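Nicotinate phosphoribosyltransferase (Vibrio cholerae, PDB 4HL7) probably catalyses the ATP-dependent formation of nicotinate beta-D-ribonucleotide from nicotinate and phosphoribosyl diphosphate, a step in NAD(+) biosynthesis. Local coordinates at residues I12-L17 with N215-R220; I230-F235 with G290-S295. All blocks are in the same frame, centred on the assembly; numbering follows the deposited sequence.

Contact 1: I12-L17 with N215-R220; sequences IIRSLL and NYHFAR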
loop_
_atom_site.group_PDB
_atom_site.type_symbol
_atom_site.label_atom_id
_atom_site.label_comp_id
_atom_site.label_asym_id
_atom_site.label_seq_id
_atom_site.Cartn_x
_atom_site.Cartn_y
_atom_site.Cartn_z
ATOM N N ILE A 12 -5.303 -19.098 1.791
ATOM C CA ILE A 12 -5.127 -17.699 2.247
ATOM C C ILE A 12 -4.759 -16.859 1.005
ATOM O O ILE A 12 -5.493 -15.961 0.622
ATOM C CB ILE A 12 -4.050 -17.624 3.375
ATOM C CG1 ILE A 12 -4.579 -18.369 4.630
ATOM C CG2 ILE A 12 -3.622 -16.166 3.624
ATOM C CD1 ILE A 12 -3.613 -18.389 5.798
ATOM N N ILE A 13 -3.667 -17.205 0.356
ATOM C CA ILE A 13 -3.246 -16.502 -0.853
ATOM C C ILE A 13 -3.823 -17.234 -2.079
ATOM O O ILE A 13 -3.668 -18.451 -2.232
ATOM C CB ILE A 13 -1.703 -16.391 -0.941
ATOM C CG1 ILE A 13 -1.145 -15.663 0.326
ATOM C CG2 ILE A 13 -1.290 -15.745 -2.257
ATOM C CD1 ILE A 13 -1.557 -14.204 0.482
ATOM N N ARG A 14 -4.495 -16.498 -2.944
ATOM C CA ARG A 14 -5.316 -17.151 -3.968
ATOM C C ARG A 14 -4.525 -17.462 -5.246
ATOM O O ARG A 14 -4.887 -18.348 -5.980
ATOM C CB ARG A 14 -6.482 -16.256 -4.256
ATOM C CG ARG A 14 -7.299 -16.109 -2.978
ATOM C CD ARG A 14 -8.697 -16.324 -3.246
ATOM N NE ARG A 14 -9.468 -16.461 -2.010
ATOM C CZ ARG A 14 -10.780 -16.478 -2.016
ATOM N NH1 ARG A 14 -11.422 -16.370 -3.180
ATOM N NH2 ARG A 14 -11.451 -16.599 -0.876
ATOM N N SER A 15 -3.481 -16.686 -5.494
ATOM C CA SER A 15 -2.618 -16.798 -6.708
ATOM C C SER A 15 -1.524 -15.764 -6.548
ATOM O O SER A 15 -1.568 -14.955 -5.609
ATOM C CB SER A 15 -3.397 -16.522 -8.002
ATOM O OG SER A 15 -3.626 -15.121 -8.232
ATOM N N LEU A 16 -0.547 -15.741 -7.460
ATOM C CA LEU A 16 0.499 -14.703 -7.353
ATOM C C LEU A 16 0.007 -13.373 -7.919
ATOM O O LEU A 16 0.777 -12.391 -7.996
ATOM C CB LEU A 16 1.804 -15.146 -8.062
ATOM C CG LEU A 16 2.732 -16.145 -7.328
ATOM C CD1 LEU A 16 4.005 -16.379 -8.136
ATOM C CD2 LEU A 16 3.076 -15.707 -5.894
ATOM N N LEU A 17 -1.271 -13.322 -8.331
ATOM C CA LEU A 17 -1.917 -12.022 -8.649
ATOM C C LEU A 17 -2.707 -11.443 -7.439
ATOM O O LEU A 17 -3.182 -10.272 -7.471
ATOM C CB LEU A 17 -2.899 -12.196 -9.854
ATOM C CG LEU A 17 -2.219 -12.510 -11.207
ATOM C CD1 LEU A 17 -3.301 -12.552 -12.285
ATOM C CD2 LEU A 17 -1.169 -11.433 -11.520
ATOM N N ASN A 215 -6.144 -5.032 -6.226
ATOM C CA ASN A 215 -5.835 -6.438 -6.261
ATOM C C ASN A 215 -5.996 -7.023 -7.701
ATOM O O ASN A 215 -7.102 -7.053 -8.222
ATOM C CB ASN A 215 -6.738 -7.149 -5.247
ATOM C CG ASN A 215 -6.359 -8.608 -5.049
ATOM O OD1 ASN A 215 -6.393 -9.397 -5.987
ATOM N ND2 ASN A 215 -5.943 -8.950 -3.838
ATOM N N TYR A 216 -4.896 -7.504 -8.304
ATOM C CA TYR A 216 -4.963 -8.042 -9.687
ATOM C C TYR A 216 -5.890 -9.257 -9.743
ATOM O O TYR A 216 -6.722 -9.424 -10.697
ATOM C CB TYR A 216 -3.548 -8.456 -10.186
ATOM C CG TYR A 216 -2.838 -7.385 -11.015
ATOM C CD1 TYR A 216 -3.536 -6.659 -11.974
ATOM C CD2 TYR A 216 -1.467 -7.134 -10.844
ATOM C CE1 TYR A 216 -2.890 -5.679 -12.762
ATOM C CE2 TYR A 216 -0.796 -6.170 -11.614
ATOM C CZ TYR A 216 -1.509 -5.472 -12.607
ATOM O OH TYR A 216 -0.867 -4.477 -13.378
ATOM N N HIS A 217 -5.732 -10.154 -8.783
ATOM C CA HIS A 217 -6.547 -11.389 -8.769
ATOM C C HIS A 217 -8.033 -11.129 -8.762
ATOM O O HIS A 217 -8.819 -11.773 -9.522
ATOM C CB HIS A 217 -6.166 -12.258 -7.568
ATOM C CG HIS A 217 -6.901 -13.574 -7.518
ATOM N ND1 HIS A 217 -6.411 -14.694 -8.055
ATOM C CD2 HIS A 217 -8.144 -13.905 -6.990
ATOM C CE1 HIS A 217 -7.277 -15.704 -7.875
ATOM N NE2 HIS A 217 -8.328 -15.231 -7.215
ATOM N N PHE A 218 -8.453 -10.189 -7.929
ATOM C CA PHE A 218 -9.886 -9.843 -7.806
ATOM C C PHE A 218 -10.314 -8.884 -8.922
ATOM O O PHE A 218 -11.466 -8.919 -9.307
ATOM C CB PHE A 218 -10.188 -9.264 -6.392
ATOM C CG PHE A 218 -10.159 -10.316 -5.303
ATOM C CD1 PHE A 218 -10.868 -11.520 -5.458
ATOM C CD2 PHE A 218 -9.385 -10.129 -4.136
ATOM C CE1 PHE A 218 -10.786 -12.546 -4.501
ATOM C CE2 PHE A 218 -9.333 -11.122 -3.173
ATOM C CZ PHE A 218 -10.017 -12.333 -3.345
ATOM N N ALA A 219 -9.382 -8.097 -9.478
ATOM C CA ALA A 219 -9.674 -7.321 -10.715
ATOM C C ALA A 219 -10.072 -8.302 -11.833
ATOM O O ALA A 219 -11.090 -8.123 -12.494
ATOM C CB ALA A 219 -8.493 -6.453 -11.140
ATOM N N ARG A 220 -9.299 -9.367 -11.979
ATOM C CA ARG A 220 -9.695 -10.467 -12.872
ATOM C C ARG A 220 -11.033 -11.071 -12.557
ATOM O O ARG A 220 -11.871 -11.172 -13.451
ATOM C CB ARG A 220 -8.620 -11.556 -12.972
ATOM C CG ARG A 220 -8.971 -12.714 -13.930
ATOM C CD ARG A 220 -7.804 -13.712 -14.088
ATOM N NE ARG A 220 -7.349 -14.230 -12.798
ATOM C CZ ARG A 220 -6.225 -14.920 -12.598
ATOM N NH1 ARG A 220 -5.429 -15.220 -13.633
ATOM N NH2 ARG A 220 -5.903 -15.325 -11.364
HETATM O O HOH W 1 -10.971 -16.159 -6.065
#

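Contact 2: I230-F235 with G290-S295; sequences IAHEWF and GVRHDS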
loop_
_atom_site.group_PDB
_atom_site.type_symbol
_atom_site.label_atom_id
_atom_site.label_comp_id
_atom_site.label_asym_id
_atom_site.label_seq_id
_atom_site.Cartn_x
_atom_site.Cartn_y
_atom_site.Cartn_z
ATOM N N ILE A 230 2.211 4.469 -7.118
ATOM C CA ILE A 230 3.609 4.110 -6.867
ATOM C C ILE A 230 3.799 4.149 -5.372
ATOM O O ILE A 230 3.411 5.137 -4.727
ATOM C CB ILE A 230 4.505 5.163 -7.499
ATOM C CG1 ILE A 230 4.114 5.318 -8.983
ATOM C CG2 ILE A 230 5.996 4.777 -7.382
ATOM C CD1 ILE A 230 4.661 6.623 -9.566
ATOM N N ALA A 231 4.449 3.150 -4.804
ATOM C CA ALA A 231 4.615 3.123 -3.336
ATOM C C ALA A 231 5.848 3.921 -2.949
ATOM O O ALA A 231 6.708 4.236 -3.807
ATOM C CB ALA A 231 4.752 1.691 -2.844
ATOM N N HIS A 232 5.895 4.332 -1.677
ATOM C CA HIS A 232 7.050 5.108 -1.136
ATOM C C HIS A 232 8.394 4.415 -1.372
ATOM O O HIS A 232 9.393 5.059 -1.607
ATOM C CB HIS A 232 6.923 5.290 0.376
ATOM C CG HIS A 232 5.742 6.120 0.752
ATOM N ND1 HIS A 232 4.629 5.576 1.250
ATOM C CD2 HIS A 232 5.502 7.499 0.616
ATOM C CE1 HIS A 232 3.688 6.568 1.420
ATOM N NE2 HIS A 232 4.240 7.734 1.038
ATOM N N GLU A 233 8.402 3.084 -1.350
ATOM C CA GLU A 233 9.698 2.357 -1.497
ATOM C C GLU A 233 10.422 2.641 -2.749
ATOM O O GLU A 233 11.625 2.610 -2.745
ATOM C CB GLU A 233 9.518 0.802 -1.354
ATOM C CG GLU A 233 8.852 0.176 -2.504
ATOM C CD GLU A 233 8.842 -1.368 -2.412
ATOM O OE1 GLU A 233 9.938 -2.020 -2.547
ATOM O OE2 GLU A 233 7.715 -1.895 -2.302
ATOM N N TRP A 234 9.713 3.005 -3.833
ATOM C CA TRP A 234 10.411 3.366 -5.062
ATOM C C TRP A 234 11.235 4.650 -4.826
ATOM O O TRP A 234 12.434 4.764 -5.149
ATOM C CB TRP A 234 9.348 3.576 -6.145
ATOM C CG TRP A 234 9.874 4.065 -7.464
ATOM C CD1 TRP A 234 9.647 5.300 -8.063
ATOM C CD2 TRP A 234 10.702 3.320 -8.402
ATOM N NE1 TRP A 234 10.236 5.352 -9.324
ATOM C CE2 TRP A 234 10.907 4.189 -9.564
ATOM C CE3 TRP A 234 11.263 2.039 -8.406
ATOM C CZ2 TRP A 234 11.633 3.781 -10.668
ATOM C CZ3 TRP A 234 12.033 1.633 -9.529
ATOM C CH2 TRP A 234 12.180 2.470 -10.646
ATOM N N PHE A 235 10.616 5.607 -4.140
ATOM C CA PHE A 235 11.347 6.891 -3.859
ATOM C C PHE A 235 12.442 6.701 -2.799
ATOM O O PHE A 235 13.553 7.300 -2.870
ATOM C CB PHE A 235 10.308 7.901 -3.384
ATOM C CG PHE A 235 9.270 8.172 -4.442
ATOM C CD1 PHE A 235 8.114 7.421 -4.510
ATOM C CD2 PHE A 235 9.515 9.086 -5.438
ATOM C CE1 PHE A 235 7.204 7.622 -5.554
ATOM C CE2 PHE A 235 8.605 9.267 -6.497
ATOM C CZ PHE A 235 7.446 8.540 -6.529
ATOM N N GLY A 290 -1.543 12.265 -11.661
ATOM C CA GLY A 290 -2.007 12.850 -10.414
ATOM C C GLY A 290 -1.122 12.433 -9.251
ATOM O O GLY A 290 0.021 11.895 -9.442
ATOM N N VAL A 291 -1.641 12.634 -8.051
ATOM C CA VAL A 291 -0.851 12.432 -6.837
ATOM C C VAL A 291 -1.727 11.752 -5.765
ATOM O O VAL A 291 -2.981 11.837 -5.810
ATOM C CB VAL A 291 -0.310 13.776 -6.268
ATOM C CG1 VAL A 291 0.834 14.286 -7.146
ATOM C CG2 VAL A 291 -1.442 14.861 -6.168
ATOM N N ARG A 292 -1.069 11.184 -4.763
ATOM C CA ARG A 292 -1.780 10.455 -3.692
ATOM C C ARG A 292 -1.512 11.133 -2.355
ATOM O O ARG A 292 -0.355 11.462 -2.040
ATOM C CB ARG A 292 -1.300 8.986 -3.651
ATOM C CG ARG A 292 -2.013 8.136 -2.569
ATOM C CD ARG A 292 -1.565 6.650 -2.633
ATOM N NE ARG A 292 -0.642 6.458 -1.524
ATOM C CZ ARG A 292 0.589 5.946 -1.582
ATOM N NH1 ARG A 292 1.335 5.947 -0.475
ATOM N NH2 ARG A 292 1.062 5.373 -2.687
ATOM N N HIS A 293 -2.565 11.266 -1.549
ATOM C CA HIS A 293 -2.436 11.830 -0.196
ATOM C C HIS A 293 -2.374 10.712 0.801
ATOM O O HIS A 293 -3.253 9.849 0.806
ATOM C CB HIS A 293 -3.670 12.664 0.127
ATOM C CG HIS A 293 -3.696 13.156 1.535
ATOM N ND1 HIS A 293 -4.457 12.576 2.479
ATOM C CD2 HIS A 293 -2.920 14.105 2.179
ATOM C CE1 HIS A 293 -4.224 13.148 3.657
ATOM N NE2 HIS A 293 -3.272 14.080 3.483
ATOM N N ASP A 294 -1.371 10.729 1.684
ATOM C CA ASP A 294 -1.255 9.647 2.681
ATOM C C ASP A 294 -0.911 10.090 4.102
ATOM O O ASP A 294 -0.795 9.258 4.973
ATOM C CB ASP A 294 -0.194 8.645 2.232
ATOM C CG ASP A 294 -0.367 7.236 2.906
ATOM O OD1 ASP A 294 0.663 6.675 3.394
ATOM O OD2 ASP A 294 -1.513 6.696 2.975
ATOM N N SER A 295 -0.691 11.375 4.345
ATOM C CA SER A 295 -0.432 11.812 5.730
ATOM C C SER A 295 -0.766 13.285 5.874
ATOM O O SER A 295 -0.732 14.038 4.884
ATOM C CB SER A 295 1.029 11.594 6.106
ATOM O OG SER A 295 1.857 12.355 5.273
HETATM O O HOH W 2 3.445 3.497 -0.261
#

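Contact 1: I12-L17 with N215-R220
His217 has its CG anti to the backbone N (chi1 -177°), and Ser15 carries OG between its own N and carbonyl carbon (chi1 78°). These torsions bring His217 ND1 and Ser15 OG together at the edge of the imidazole, 2.8 Å apart and hydrogen-bonded. The motif on the 12-17 side is an ST turn: Ser15 OG also accepts from Leu17 N at 3.0 Å. The other side is the capped first turn of helix 216-222. Asn215 is its N-cap, with OD1 accepting from Phe218 N at 2.9 Å. The loop before helix 21-33 is thus joined to the start of this helix. Arg14 CB lies over one face of the His217 ring as a CH-pi contact, 3.8 Å from the centroid. At the other ring nitrogen, NE2, a water in the ring plane joins His217 to Arg14 NH1. Both ring nitrogens are therefore engaged, which should fix the rotation of the ring. The Arg14 guanidinium stands nearly upright to it and is held further by Gln193 and Ser192. Leu17 lays CD1 over one face of the Arg220 guanidinium, which has its salt bridge with Asp74. Leu17 CB also packs on Tyr216 CB. The backbone closes the contact: His217 N donates to Leu17 O at 2.9 Å.

Contact 2: I230-F235 with G290-S295
Segment 230-235 runs extended through Ile230 and Ala231 into the first turn of helix 232-241. Segment 290-295 is a parallel-sheet strand of the TIM-barrel-like NAPRTase domain and the loop at its C-terminal end. The Arg292 side chain mainly bridges the 8.9 Å between Ile230 CA and Arg292 CA, reaching backbone atoms and the His232 ring. Its CG is anti to N (chi1 -179°) and its chain bends at chi3. Its NH2 gives a weak hydrogen bond to Ile230 O, 3.1 Å away at the guanidinium edge, and also hydrogen-bonds Thr229 OG1. A water accepts from both Arg292 NH1 and His232 N. The His232 ring stands perpendicular to the guanidinium, with its CE1 3.1 Å from Arg292 NH1. Asp294 OD1 lies 3.6 Å from the same His232 CE1, near the ring plane, and forms a long salt bridge with Arg292 NH1 at 4.0 Å. Ser324 OG hydrogen-bonds Asp294 OD2. A sulfate, probably from the crystallisation liquor, lies about 6 Å from the Asp294 side chain and may mark a pocket. His232 is the predicted autocatalytic phosphohistidine, unmodified here. Asp269 OD1, hydrogen-bonded to its NE2, would orient the ring, while Arg292, held through Ile230 O and Thr229, would keep a positive group beside it.

Near the N terminus, the loop 12-17 precedes helix 21-33. Three of the five strands of the antiparallel sheet follow, then strands 181-183 and 210-213 of the parallel sheet, before 215-220. There contact 1 closes a loop of 197 intervening residues and ties the N-terminal part to the family region that holds the parallel sheet. Helix 216-222 leads on to helix 232-241, where contact 2 opens. Contact 2 closes a shorter loop of 54 residues at strand 290-293, entirely within that region. The two contacts lie in series and neither nest nor cross. Their centres are 22 Å apart, with nearest atoms about 11 Å apart. Helix 21-33 follows contact 1's first segment and touches Ala231 and Trp234 of contact 2.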